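Local coordinates for protein putative aldolase (Bacteroides vulgatus ATCC 8482, PDB 3DXI) that is of unknown function but, as a putative aldolase of the HMGL-like family, adopts a closed eight-stranded parallel beta/alpha (TIM) barrel, at residues Ala107-Asn112 with Asn133-Ser138; Asp164-Ile169 with Ala278-Gln283; Gly168-Glu173 with Leu197-Ile202; Leu271-Ser276 with Glu285-Val290. One frame throughout, in Å; residues are numbered along the deposited sequence.

Contact 1. Residues Ala107-Asn112 with Asn133-Ser138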
loop_
_atom_site.group_PDB
_atom_site.type_symbol
_atom_site.label_atom_id
_atom_site.label_comp_id
_atom_site.label_asym_id
_atom_site.label_seq_id
_atom_site.Cartn_x
_atom_site.Cartn_y
_atom_site.Cartn_z
ATOM N N ALA A 107 -9.358 -0.315 -24.595
ATOM C CA ALA A 107 -9.906 -0.844 -23.345
ATOM C C ALA A 107 -10.859 -1.938 -23.788
ATOM O O ALA A 107 -11.875 -1.665 -24.421
ATOM C CB ALA A 107 -10.658 0.238 -22.580
ATOM N N ILE A 108 -10.527 -3.176 -23.437
ATOM C CA ILE A 108 -11.309 -4.336 -23.853
ATOM C C ILE A 108 -11.849 -5.247 -22.757
ATOM O O ILE A 108 -11.143 -5.590 -21.805
ATOM C CB ILE A 108 -10.461 -5.227 -24.790
ATOM C CG1 ILE A 108 -9.858 -4.381 -25.914
ATOM C CG2 ILE A 108 -11.313 -6.359 -25.353
ATOM C CD1 ILE A 108 -8.774 -5.090 -26.700
ATOM N N ASP A 109 -13.107 -5.647 -22.913
ATOM C CA ASP A 109 -13.732 -6.589 -21.995
ATOM C C ASP A 109 -13.419 -7.925 -22.672
ATOM O O ASP A 109 -13.761 -8.115 -23.841
ATOM C CB ASP A 109 -15.250 -6.382 -21.944
ATOM C CG ASP A 109 -15.953 -7.397 -21.047
ATOM O OD1 ASP A 109 -15.538 -8.574 -21.021
ATOM O OD2 ASP A 109 -16.937 -7.019 -20.379
ATOM N N PRO A 110 -12.758 -8.857 -21.957
ATOM C CA PRO A 110 -12.389 -10.180 -22.490
ATOM C C PRO A 110 -13.479 -10.886 -23.303
ATOM O O PRO A 110 -13.193 -11.700 -24.183
ATOM C CB PRO A 110 -11.978 -10.963 -21.237
ATOM C CG PRO A 110 -12.706 -10.269 -20.133
ATOM C CD PRO A 110 -12.555 -8.815 -20.500
ATOM N N GLN A 111 -14.728 -10.559 -22.997
ATOM C CA GLN A 111 -15.887 -11.115 -23.690
ATOM C C GLN A 111 -15.911 -10.700 -25.168
ATOM O O GLN A 111 -16.446 -11.421 -26.015
ATOM C CB GLN A 111 -17.158 -10.623 -22.992
ATOM C CG GLN A 111 -18.448 -10.810 -23.774
ATOM C CD GLN A 111 -19.245 -12.011 -23.318
ATOM O OE1 GLN A 111 -19.428 -12.234 -22.118
ATOM N NE2 GLN A 111 -19.740 -12.783 -24.273
ATOM N N ASN A 112 -15.317 -9.546 -25.464
ATOM C CA ASN A 112 -15.273 -8.991 -26.818
ATOM C C ASN A 112 -13.883 -9.016 -27.461
ATOM O O ASN A 112 -13.597 -8.220 -28.357
ATOM C CB ASN A 112 -15.768 -7.545 -26.778
ATOM C CG ASN A 112 -17.116 -7.416 -26.117
ATOM O OD1 ASN A 112 -17.320 -6.554 -25.259
ATOM N ND2 ASN A 112 -18.051 -8.272 -26.509
ATOM N N ASN A 133 -5.638 -3.454 -23.644
ATOM C CA ASN A 133 -5.767 -3.333 -22.196
ATOM C C ASN A 133 -7.000 -4.152 -21.842
ATOM O O ASN A 133 -8.120 -3.636 -21.813
ATOM C CB ASN A 133 -5.937 -1.868 -21.783
ATOM C CG ASN A 133 -4.601 -1.177 -21.509
ATOM O OD1 ASN A 133 -3.649 -1.305 -22.289
ATOM N ND2 ASN A 133 -4.527 -0.443 -20.401
ATOM N N VAL A 134 -6.784 -5.443 -21.603
ATOM C CA VAL A 134 -7.870 -6.373 -21.291
ATOM C C VAL A 134 -8.244 -6.400 -19.814
ATOM O O VAL A 134 -7.419 -6.677 -18.950
ATOM C CB VAL A 134 -7.516 -7.797 -21.767
ATOM C CG1 VAL A 134 -8.695 -8.748 -21.519
ATOM C CG2 VAL A 134 -7.148 -7.762 -23.255
HETATM N N MSE A 135 -9.515 -6.123 -19.548
HETATM C CA MSE A 135 -10.045 -6.070 -18.191
HETATM C C MSE A 135 -10.348 -7.424 -17.569
HETATM O O MSE A 135 -10.339 -8.451 -18.241
HETATM C CB MSE A 135 -11.321 -5.233 -18.185
HETATM C CG MSE A 135 -11.219 -3.985 -19.036
HETATM SE SE MSE A 135 -12.847 -2.938 -19.112
HETATM C CE MSE A 135 -14.132 -4.327 -19.472
ATOM N N TYR A 136 -10.611 -7.394 -16.264
ATOM C CA TYR A 136 -10.959 -8.568 -15.473
ATOM C C TYR A 136 -10.014 -9.756 -15.587
ATOM O O TYR A 136 -10.452 -10.874 -15.848
ATOM C CB TYR A 136 -12.374 -9.027 -15.822
ATOM C CG TYR A 136 -13.345 -7.890 -16.029
ATOM C CD1 TYR A 136 -13.514 -6.897 -15.062
ATOM C CD2 TYR A 136 -14.090 -7.801 -17.199
ATOM C CE1 TYR A 136 -14.405 -5.839 -15.263
ATOM C CE2 TYR A 136 -14.976 -6.760 -17.408
ATOM C CZ TYR A 136 -15.132 -5.781 -16.441
ATOM O OH TYR A 136 -16.016 -4.749 -16.664
HETATM N N MSE A 137 -8.725 -9.527 -15.369
HETATM C CA MSE A 137 -7.761 -10.612 -15.443
HETATM C C MSE A 137 -8.075 -11.659 -14.368
HETATM O O MSE A 137 -7.599 -12.786 -14.435
HETATM C CB MSE A 137 -6.342 -10.069 -15.256
HETATM C CG MSE A 137 -6.065 -9.479 -13.882
HETATM SE SE MSE A 137 -4.363 -8.533 -13.822
HETATM C CE MSE A 137 -3.190 -10.076 -13.780
ATOM N N SER A 138 -8.873 -11.279 -13.376
ATOM C CA SER A 138 -9.239 -12.201 -12.297
ATOM C C SER A 138 -10.295 -13.216 -12.742
ATOM O O SER A 138 -10.680 -14.094 -11.970
ATOM C CB SER A 138 -9.792 -11.431 -11.103
ATOM O OG SER A 138 -11.054 -10.867 -11.424
#

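Contact 2. Residues Asp164-Ile169 with Ala278-Gln283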
loop_
_atom_site.group_PDB
_atom_site.type_symbol
_atom_site.label_atom_id
_atom_site.label_comp_id
_atom_site.label_asym_id
_atom_site.label_seq_id
_atom_site.Cartn_x
_atom_site.Cartn_y
_atom_site.Cartn_z
ATOM N N ASP A 164 -5.740 -5.292 -13.579
ATOM C CA ASP A 164 -6.226 -5.688 -12.259
ATOM C C ASP A 164 -7.451 -4.804 -11.994
ATOM O O ASP A 164 -7.430 -3.934 -11.129
ATOM C CB ASP A 164 -5.107 -5.435 -11.235
ATOM C CG ASP A 164 -5.544 -5.646 -9.793
ATOM O OD1 ASP A 164 -6.443 -6.475 -9.538
ATOM O OD2 ASP A 164 -4.956 -4.985 -8.905
ATOM N N SER A 165 -8.511 -5.047 -12.762
ATOM C CA SER A 165 -9.755 -4.274 -12.700
ATOM C C SER A 165 -10.362 -4.009 -11.328
ATOM O O SER A 165 -10.756 -2.880 -11.030
ATOM C CB SER A 165 -10.811 -4.923 -13.602
ATOM O OG SER A 165 -10.466 -4.790 -14.973
ATOM N N PHE A 166 -10.435 -5.038 -10.494
ATOM C CA PHE A 166 -11.021 -4.892 -9.168
ATOM C C PHE A 166 -10.030 -4.462 -8.092
ATOM O O PHE A 166 -10.431 -4.022 -7.010
ATOM C CB PHE A 166 -11.684 -6.210 -8.752
ATOM C CG PHE A 166 -12.725 -6.696 -9.721
ATOM C CD1 PHE A 166 -13.800 -5.882 -10.075
ATOM C CD2 PHE A 166 -12.633 -7.965 -10.281
ATOM C CE1 PHE A 166 -14.768 -6.327 -10.971
ATOM C CE2 PHE A 166 -13.593 -8.417 -11.175
ATOM C CZ PHE A 166 -14.665 -7.599 -11.521
ATOM N N GLY A 167 -8.740 -4.583 -8.386
ATOM C CA GLY A 167 -7.729 -4.213 -7.413
ATOM C C GLY A 167 -7.640 -5.257 -6.316
ATOM O O GLY A 167 -7.377 -4.936 -5.153
ATOM N N GLY A 168 -7.871 -6.512 -6.690
ATOM C CA GLY A 168 -7.813 -7.597 -5.727
ATOM C C GLY A 168 -6.874 -8.722 -6.121
ATOM O O GLY A 168 -6.779 -9.726 -5.421
ATOM N N ILE A 169 -6.174 -8.562 -7.239
ATOM C CA ILE A 169 -5.244 -9.589 -7.700
ATOM C C ILE A 169 -4.016 -9.643 -6.775
ATOM O O ILE A 169 -3.519 -8.611 -6.329
ATOM C CB ILE A 169 -4.807 -9.313 -9.170
ATOM C CG1 ILE A 169 -4.331 -10.610 -9.823
ATOM C CG2 ILE A 169 -3.711 -8.261 -9.219
ATOM C CD1 ILE A 169 -5.443 -11.596 -10.061
ATOM N N ALA A 278 -11.015 -7.077 -2.487
ATOM C CA ALA A 278 -10.852 -8.443 -1.995
ATOM C C ALA A 278 -11.956 -9.399 -2.437
ATOM O O ALA A 278 -11.755 -10.611 -2.474
ATOM C CB ALA A 278 -10.753 -8.443 -0.470
ATOM N N ASN A 279 -13.118 -8.854 -2.774
ATOM C CA ASN A 279 -14.241 -9.682 -3.194
ATOM C C ASN A 279 -14.587 -9.511 -4.675
ATOM O O ASN A 279 -15.666 -9.893 -5.130
ATOM C CB ASN A 279 -15.441 -9.370 -2.296
ATOM C CG ASN A 279 -15.198 -9.792 -0.855
ATOM O OD1 ASN A 279 -15.301 -10.967 -0.522
ATOM N ND2 ASN A 279 -14.846 -8.839 -0.005
ATOM N N ASN A 280 -13.649 -8.947 -5.425
ATOM C CA ASN A 280 -13.831 -8.727 -6.853
ATOM C C ASN A 280 -15.206 -8.172 -7.211
ATOM O O ASN A 280 -15.975 -8.794 -7.945
ATOM C CB ASN A 280 -13.577 -10.023 -7.613
ATOM C CG ASN A 280 -12.205 -10.593 -7.329
ATOM O OD1 ASN A 280 -11.221 -9.860 -7.267
ATOM N ND2 ASN A 280 -12.131 -11.906 -7.161
ATOM N N ILE A 281 -15.500 -6.997 -6.671
ATOM C CA ILE A 281 -16.749 -6.298 -6.923
ATOM C C ILE A 281 -16.324 -4.940 -7.467
ATOM O O ILE A 281 -15.426 -4.304 -6.910
ATOM C CB ILE A 281 -17.538 -6.050 -5.626
ATOM C CG1 ILE A 281 -17.805 -7.369 -4.910
ATOM C CG2 ILE A 281 -18.852 -5.347 -5.940
ATOM C CD1 ILE A 281 -18.592 -7.200 -3.624
ATOM N N PRO A 282 -16.934 -4.485 -8.575
ATOM C CA PRO A 282 -16.523 -3.172 -9.084
ATOM C C PRO A 282 -16.731 -2.156 -7.964
ATOM O O PRO A 282 -17.780 -2.154 -7.312
ATOM C CB PRO A 282 -17.450 -2.958 -10.279
ATOM C CG PRO A 282 -18.658 -3.782 -9.940
ATOM C CD PRO A 282 -18.049 -5.033 -9.363
ATOM N N GLN A 283 -15.731 -1.309 -7.729
ATOM C CA GLN A 283 -15.811 -0.325 -6.651
ATOM C C GLN A 283 -16.983 0.652 -6.707
ATOM O O GLN A 283 -17.408 1.166 -5.671
ATOM C CB GLN A 283 -14.482 0.451 -6.517
ATOM C CG GLN A 283 -13.757 0.777 -7.812
ATOM C CD GLN A 283 -12.425 1.505 -7.581
ATOM O OE1 GLN A 283 -11.744 1.290 -6.574
ATOM N NE2 GLN A 283 -12.046 2.360 -8.529
HETATM O O HOH W 1 -13.057 -3.025 -6.674
#

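Contact 3. Residues Gly168-Glu173 with Leu197-Ile202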
loop_
_atom_site.group_PDB
_atom_site.type_symbol
_atom_site.label_atom_id
_atom_site.label_comp_id
_atom_site.label_asym_id
_atom_site.label_seq_id
_atom_site.Cartn_x
_atom_site.Cartn_y
_atom_site.Cartn_z
ATOM N N GLY A 168 -7.871 -6.512 -6.690
ATOM C CA GLY A 168 -7.813 -7.597 -5.727
ATOM C C GLY A 168 -6.874 -8.722 -6.121
ATOM O O GLY A 168 -6.779 -9.726 -5.421
ATOM N N ILE A 169 -6.174 -8.562 -7.239
ATOM C CA ILE A 169 -5.244 -9.589 -7.700
ATOM C C ILE A 169 -4.016 -9.643 -6.775
ATOM O O ILE A 169 -3.519 -8.611 -6.329
ATOM C CB ILE A 169 -4.807 -9.313 -9.170
ATOM C CG1 ILE A 169 -4.331 -10.610 -9.823
ATOM C CG2 ILE A 169 -3.711 -8.261 -9.219
ATOM C CD1 ILE A 169 -5.443 -11.596 -10.061
ATOM N N THR A 170 -3.540 -10.851 -6.481
ATOM C CA THR A 170 -2.386 -11.042 -5.603
ATOM C C THR A 170 -1.120 -11.377 -6.401
ATOM O O THR A 170 -1.200 -11.764 -7.562
ATOM C CB THR A 170 -2.643 -12.182 -4.593
ATOM O OG1 THR A 170 -2.806 -13.420 -5.299
ATOM C CG2 THR A 170 -3.896 -11.895 -3.776
ATOM N N PRO A 171 0.063 -11.240 -5.777
ATOM C CA PRO A 171 1.341 -11.528 -6.437
ATOM C C PRO A 171 1.387 -12.917 -7.075
ATOM O O PRO A 171 1.845 -13.069 -8.209
ATOM C CB PRO A 171 2.356 -11.377 -5.305
ATOM C CG PRO A 171 1.726 -10.346 -4.431
ATOM C CD PRO A 171 0.285 -10.785 -4.392
ATOM N N LYS A 172 0.920 -13.926 -6.343
ATOM C CA LYS A 172 0.904 -15.295 -6.859
ATOM C C LYS A 172 0.088 -15.378 -8.146
ATOM O O LYS A 172 0.529 -15.972 -9.123
ATOM C CB LYS A 172 0.311 -16.259 -5.826
ATOM C CG LYS A 172 0.255 -17.705 -6.296
ATOM C CD LYS A 172 -0.363 -18.627 -5.244
ATOM C CE LYS A 172 -0.199 -20.097 -5.637
ATOM N NZ LYS A 172 -0.687 -21.047 -4.592
ATOM N N GLU A 173 -1.102 -14.780 -8.141
ATOM C CA GLU A 173 -1.965 -14.795 -9.317
ATOM C C GLU A 173 -1.347 -14.071 -10.503
ATOM O O GLU A 173 -1.519 -14.506 -11.645
ATOM C CB GLU A 173 -3.322 -14.176 -8.990
ATOM C CG GLU A 173 -4.091 -14.966 -7.948
ATOM C CD GLU A 173 -5.315 -14.234 -7.462
ATOM O OE1 GLU A 173 -5.179 -13.071 -7.030
ATOM O OE2 GLU A 173 -6.412 -14.825 -7.508
ATOM N N LEU A 197 -6.185 -2.880 -2.490
ATOM C CA LEU A 197 -5.571 -3.584 -1.360
ATOM C C LEU A 197 -4.119 -3.160 -1.168
ATOM O O LEU A 197 -3.370 -3.784 -0.411
ATOM C CB LEU A 197 -5.625 -5.097 -1.581
ATOM C CG LEU A 197 -7.016 -5.733 -1.541
ATOM C CD1 LEU A 197 -6.912 -7.231 -1.847
ATOM C CD2 LEU A 197 -7.641 -5.494 -0.164
ATOM N N GLN A 198 -3.732 -2.096 -1.861
ATOM C CA GLN A 198 -2.369 -1.584 -1.812
ATOM C C GLN A 198 -1.330 -2.634 -2.218
ATOM O O GLN A 198 -0.223 -2.681 -1.676
ATOM C CB GLN A 198 -2.060 -1.012 -0.425
ATOM C CG GLN A 198 -2.767 0.322 -0.166
ATOM C CD GLN A 198 -2.391 0.949 1.163
ATOM O OE1 GLN A 198 -1.469 0.493 1.837
ATOM N NE2 GLN A 198 -3.091 2.011 1.538
ATOM N N LEU A 199 -1.697 -3.478 -3.180
ATOM C CA LEU A 199 -0.786 -4.500 -3.682
ATOM C C LEU A 199 -0.229 -4.070 -5.048
ATOM O O LEU A 199 0.469 -4.834 -5.718
ATOM C CB LEU A 199 -1.505 -5.847 -3.815
ATOM C CG LEU A 199 -1.951 -6.552 -2.524
ATOM C CD1 LEU A 199 -2.670 -7.862 -2.873
ATOM C CD2 LEU A 199 -0.736 -6.829 -1.644
ATOM N N GLY A 200 -0.539 -2.840 -5.450
ATOM C CA GLY A 200 -0.056 -2.343 -6.724
ATOM C C GLY A 200 1.453 -2.452 -6.881
ATOM O O GLY A 200 1.940 -2.958 -7.890
ATOM N N LEU A 201 2.204 -1.979 -5.889
ATOM C CA LEU A 201 3.658 -2.038 -5.976
ATOM C C LEU A 201 4.189 -3.466 -6.002
ATOM O O LEU A 201 4.915 -3.840 -6.921
ATOM C CB LEU A 201 4.315 -1.285 -4.810
ATOM C CG LEU A 201 5.850 -1.370 -4.764
ATOM C CD1 LEU A 201 6.461 -0.646 -5.960
ATOM C CD2 LEU A 201 6.359 -0.772 -3.469
ATOM N N ILE A 202 3.828 -4.271 -5.008
ATOM C CA ILE A 202 4.343 -5.631 -4.967
ATOM C C ILE A 202 3.916 -6.491 -6.156
ATOM O O ILE A 202 4.689 -7.335 -6.614
ATOM C CB ILE A 202 3.999 -6.348 -3.622
ATOM C CG1 ILE A 202 4.840 -7.620 -3.509
ATOM C CG2 ILE A 202 2.512 -6.670 -3.536
ATOM C CD1 ILE A 202 6.355 -7.365 -3.660
#

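Contact 4. Residues Leu271-Ser276 with Glu285-Val290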
loop_
_atom_site.group_PDB
_atom_site.type_symbol
_atom_site.label_atom_id
_atom_site.label_comp_id
_atom_site.label_asym_id
_atom_site.label_seq_id
_atom_site.Cartn_x
_atom_site.Cartn_y
_atom_site.Cartn_z
ATOM N N LEU A 271 -12.159 1.445 3.374
ATOM C CA LEU A 271 -12.844 0.182 3.659
ATOM C C LEU A 271 -13.779 -0.287 2.550
ATOM O O LEU A 271 -13.785 -1.466 2.213
ATOM C CB LEU A 271 -13.586 0.240 5.001
ATOM C CG LEU A 271 -14.251 -1.082 5.417
ATOM C CD1 LEU A 271 -13.235 -2.222 5.346
ATOM C CD2 LEU A 271 -14.828 -0.963 6.829
ATOM N N PRO A 272 -14.593 0.619 1.979
ATOM C CA PRO A 272 -15.500 0.218 0.899
ATOM C C PRO A 272 -14.718 -0.312 -0.310
ATOM O O PRO A 272 -15.102 -1.313 -0.923
ATOM C CB PRO A 272 -16.231 1.512 0.567
ATOM C CG PRO A 272 -16.296 2.199 1.891
ATOM C CD PRO A 272 -14.903 1.986 2.436
ATOM N N TYR A 273 -13.624 0.369 -0.652
ATOM C CA TYR A 273 -12.799 -0.051 -1.783
ATOM C C TYR A 273 -11.959 -1.275 -1.460
ATOM O O TYR A 273 -11.604 -2.039 -2.358
ATOM C CB TYR A 273 -11.912 1.101 -2.272
ATOM C CG TYR A 273 -12.713 2.235 -2.872
ATOM C CD1 TYR A 273 -13.835 1.972 -3.653
ATOM C CD2 TYR A 273 -12.349 3.562 -2.673
ATOM C CE1 TYR A 273 -14.581 3.005 -4.223
ATOM C CE2 TYR A 273 -13.087 4.608 -3.239
ATOM C CZ TYR A 273 -14.203 4.317 -4.014
ATOM O OH TYR A 273 -14.946 5.321 -4.592
HETATM N N MSE A 274 -11.637 -1.473 -0.186
HETATM C CA MSE A 274 -10.874 -2.659 0.195
HETATM C C MSE A 274 -11.807 -3.852 0.020
HETATM O O MSE A 274 -11.402 -4.908 -0.471
HETATM C CB MSE A 274 -10.439 -2.590 1.665
HETATM C CG MSE A 274 -9.305 -1.615 1.942
HETATM SE SE MSE A 274 -9.053 -1.277 3.825
HETATM C CE MSE A 274 -8.270 0.493 3.737
ATOM N N LEU A 275 -13.059 -3.675 0.443
ATOM C CA LEU A 275 -14.058 -4.735 0.344
ATOM C C LEU A 275 -14.325 -5.116 -1.108
ATOM O O LEU A 275 -14.409 -6.295 -1.435
ATOM C CB LEU A 275 -15.364 -4.303 1.023
ATOM C CG LEU A 275 -15.342 -4.281 2.558
ATOM C CD1 LEU A 275 -16.552 -3.541 3.093
ATOM C CD2 LEU A 275 -15.308 -5.709 3.083
ATOM N N SER A 276 -14.447 -4.121 -1.980
ATOM C CA SER A 276 -14.698 -4.401 -3.391
ATOM C C SER A 276 -13.498 -5.101 -4.018
ATOM O O SER A 276 -13.655 -5.995 -4.843
ATOM C CB SER A 276 -15.010 -3.112 -4.163
ATOM O OG SER A 276 -13.906 -2.219 -4.201
ATOM N N GLU A 285 -20.019 -0.114 -7.548
ATOM C CA GLU A 285 -21.178 -0.828 -7.032
ATOM C C GLU A 285 -21.162 -0.701 -5.510
ATOM O O GLU A 285 -22.124 -0.229 -4.902
ATOM C CB GLU A 285 -21.113 -2.310 -7.416
ATOM C CG GLU A 285 -22.447 -2.890 -7.874
ATOM C CD GLU A 285 -22.490 -4.403 -7.810
ATOM O OE1 GLU A 285 -21.468 -5.050 -8.119
ATOM O OE2 GLU A 285 -23.558 -4.948 -7.459
ATOM N N VAL A 286 -20.048 -1.101 -4.902
ATOM C CA VAL A 286 -19.912 -1.061 -3.450
ATOM C C VAL A 286 -20.051 0.317 -2.813
ATOM O O VAL A 286 -20.788 0.469 -1.841
ATOM C CB VAL A 286 -18.575 -1.696 -2.997
ATOM C CG1 VAL A 286 -18.430 -1.594 -1.483
ATOM C CG2 VAL A 286 -18.541 -3.157 -3.407
HETATM N N MSE A 287 -19.356 1.320 -3.340
HETATM C CA MSE A 287 -19.442 2.663 -2.767
HETATM C C MSE A 287 -20.867 3.208 -2.885
HETATM O O MSE A 287 -21.304 4.014 -2.059
HETATM C CB MSE A 287 -18.453 3.595 -3.463
HETATM C CG MSE A 287 -18.450 5.019 -2.939
HETATM SE SE MSE A 287 -17.973 5.138 -1.051
HETATM C CE MSE A 287 -19.716 5.689 -0.348
ATOM N N ASP A 288 -21.599 2.774 -3.904
ATOM C CA ASP A 288 -22.973 3.239 -4.051
ATOM C C ASP A 288 -23.827 2.597 -2.968
ATOM O O ASP A 288 -24.748 3.224 -2.447
ATOM C CB ASP A 288 -23.526 2.908 -5.443
ATOM C CG ASP A 288 -22.864 3.728 -6.543
ATOM O OD1 ASP A 288 -22.521 4.905 -6.279
ATOM O OD2 ASP A 288 -22.697 3.204 -7.668
ATOM N N TRP A 289 -23.513 1.352 -2.620
ATOM C CA TRP A 289 -24.253 0.655 -1.570
ATOM C C TRP A 289 -24.047 1.365 -0.236
ATOM O O TRP A 289 -25.010 1.641 0.483
ATOM C CB TRP A 289 -23.793 -0.802 -1.456
ATOM C CG TRP A 289 -24.280 -1.682 -2.571
ATOM C CD1 TRP A 289 -25.341 -1.442 -3.401
ATOM C CD2 TRP A 289 -23.786 -2.984 -2.920
ATOM N NE1 TRP A 289 -25.541 -2.515 -4.239
ATOM C CE2 TRP A 289 -24.601 -3.474 -3.966
ATOM C CE3 TRP A 289 -22.736 -3.784 -2.450
ATOM C CZ2 TRP A 289 -24.399 -4.730 -4.548
ATOM C CZ3 TRP A 289 -22.536 -5.037 -3.028
ATOM C CH2 TRP A 289 -23.366 -5.495 -4.069
ATOM N N VAL A 290 -22.788 1.657 0.092
ATOM C CA VAL A 290 -22.468 2.358 1.333
ATOM C C VAL A 290 -23.293 3.642 1.367
ATOM O O VAL A 290 -23.610 4.170 2.433
ATOM C CB VAL A 290 -20.969 2.716 1.403
ATOM C CG1 VAL A 290 -20.667 3.436 2.712
ATOM C CG2 VAL A 290 -20.128 1.451 1.285
#

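Contact 1. Residues Ala107-Asn112 with Asn133-Ser138
Ile108 bonds through both of its backbone polar groups to the residues flanking Val134, and this is the tight half of the contact. Ile108 N donates to Asn133 O at 2.9 Å, and Met135 N donates to Ile108 O at 2.8 Å, both almost straight. That pattern defines a parallel bridge between strands 103-108 and 129-134, neighbours in the closed barrel that helix 113-124 links as a beta-alpha-beta crossover. The Ile108 carbonyl also receives a CA-H contact, with Val134 CA 3.4 Å from its oxygen. Ile108 and Val134 are buried and share one face of the sheet, and beyond the strand end Pro110 CB packs on Val134 CG1, 4.0 Å away.

Beyond the bridges the segments meet through side chains, several of them partly exposed. Selenomethionine Met135 crosses Asp109 at about a right angle; a bend at its third torsion (chi3 -47°) carries CE to 3.4 Å from Asp109 CB. Pro110 CD rests 3.2 Å from Met135 O, an oxygen that Trp140 NE1 also engages. The Tyr136 ring has Met135 CB over one face and the Asp109 carboxylate at its edge, OD2 lying 3.6 Å from CE2 with the two planes 75° apart. Asp109 OD1 also accepts from Gln111 N, on its anti side, in an Asx turn that helps to hold the carboxylate.

In the inner half the N and O of Ile108 are both met by direct bonds, whereas the outer half relies on apolar packing and on a carboxylate set against ring hydrogens, whose slight positive charge would probably favour this edge-on approach.

Contact 2. Residues Asp164-Ile169 with Ala278-Gln283
Phe166 lays one ring face on the backbone of Asn280 and Ile281, with Asn280 C 3.8 Å above the plane and over the ring centre. The closest approach is that of Phe166 CD2 to Asn280 CB, 3.5 Å, from a side chain that crosses the phenyl group at about a right angle. The amide of Asn280 is turned 38° from the ring plane, and its OD1 stands 3.8 Å from Phe166 CD2. Farther round, Pro282 runs alongside the ring, its CD 3.9 Å from Phe166 CE1. A water spans the two backbones, hydrogen-bonded to Phe166 O at 2.8 Å and to Ile281 O at 2.7 Å.

What presents this peptide surface is a Schellman motif at the end of helix 271-278: Asn280 is its C-prime residue with positive phi (44°), and Ile281 N reaches back to Ser276 O. The facing segment is the loop that leaves barrel strand 159-163 and leads to helix 171-184. So the contact sets a strand-to-helix loop of the TIM barrel against a turn between two helices that follow the barrel strands in sequence.

The loop is shaped from within by Asp164, whose OD1 accepts from Ile169 N at 3.1 Å, met from above the carboxylate plane, and weakly from Gly167 N and Gly168 N. In the next shell His194 N holds Asp164 OD2, and Ser165 OG bonds to Tyr136 N. On the other segment, Gln283 is tied to Arg224 O and Ala226 N, while Ala278 and Asn279 pack on Lys240 of the second subunit.

Contact 3. Residues Gly168-Glu173 with Leu197-Ile202
Gly168 and Leu197 bring the backbones to a CA-CA distance of 6.3 Å, and Thr170 and Leu199 keep a similar spacing of 7.0 Å, too wide for a sheet-like pairing, so side chains bridge the gap. Both segments are beta/alpha connections of the TIM barrel: 168-173 enters helix 171-184 and 197-202 enters helix 200-209, two helices that follow the adjacent strands 159-163 and 189-192.

Leu199 works with a single methyl. Its CG is placed beside the backbone N (chi1 -68°), and CD1 then meets Ile169 O at 3.6 Å while also touching Thr170 CA and, more distantly, Pro171 CD at 4.4 Å. One turn along, Ile202 offers CG2, the branch lying between backbone N and carbonyl carbon, to Pro171 CG at 3.9 Å; the two side chains cross at about a right angle. At the opposite end Leu197 CD1 reaches Gly168 CA, 4.0 Å away, where the glycine presents bare backbone.

The packing mixes methyls set against backbone, at Ile169 O and Gly168 CA, with apolar side chains against each other, as Pro171 with Ile202. Polar atoms next to it are served by other residues: Ile169 O accepts from Asn203 ND2, and Gly200 N donates to Asp195 OD1. The second subunit covers the same patch, its Tyr237, Ile202 and Leu233 resting on Thr170, Pro171 and Leu197, which places this contact at the dimer interface.

Thr170, the N-cap residue of helix 171-184, is held by one carboxylate oxygen: Glu173 OE1 accepts from Thr170 N at 2.8 Å and, from above the carboxylate plane, from Thr170 OG1 at 3.0 Å.

Contact 4. Residues Leu271-Ser276 with Glu285-Val290
Pro272 and Val286 interlock at the centre of a helical hairpin, in which helices 271-278 and 283-290 run roughly antiparallel, 137° between their directions and 9.0 Å between the axes of the two short segments. Val286 is the bump on one side. Its two methyls straddle the hollow between Pro272 and Ser276, one turn apart: CG1 sits 3.4 Å from Pro272 O and CG2 sits 3.6 Å from Ser276 CB.

The Pro272 ring fills the reciprocal dip among Val286, Met287 and Val290. Its CG meets Val290 CG2 at 4.0 Å, crossing it at about a right angle, and its CB lies 4.3 Å from Met287 SE.

Along one margin the bent selenomethionine Met287 comes against Tyr273 in a Met-aromatic contact, SE 5.4 Å from the ring centroid and oblique to the ring, 32° off its normal. Nearer the backbone, Met287 CB touches Tyr273 CE1. Phe297, from helix 297-302, packs on both Leu275 and Val290 and so spans the pair.

Ser276 OG, set between its own backbone N and carbonyl carbon (chi1 65°), turns back along its helix to bond Tyr273 O at 3.0 Å.

How the contacts relate
Contacts 2 and 3 each touch all the others. Contact 2 adjoins contact 1, centres about 13 Å apart, where Ser138 OG packs on Phe166 CD2 at 3.5 Å. The centres of contacts 2 and 3, and those of contacts 2 and 4, are each about 10 Å apart. Contacts 2 and 3 share Gly168 and Ile169; toward contact 4, Ile281 CG2 meets Val286 CG2 at 3.4 Å. Contact 3 reaches contact 4 through Leu197 CD2, 3.8 Å from Met274 O. Contacts 1 and 4 do not touch, their nearest atoms being about 9 Å apart. Together the contacts reach from the C-terminal ends of barrel strands, where TIM barrels generally carry their active sites, to the later helices; contacts 2, 3 and 4 also touch the second subunit.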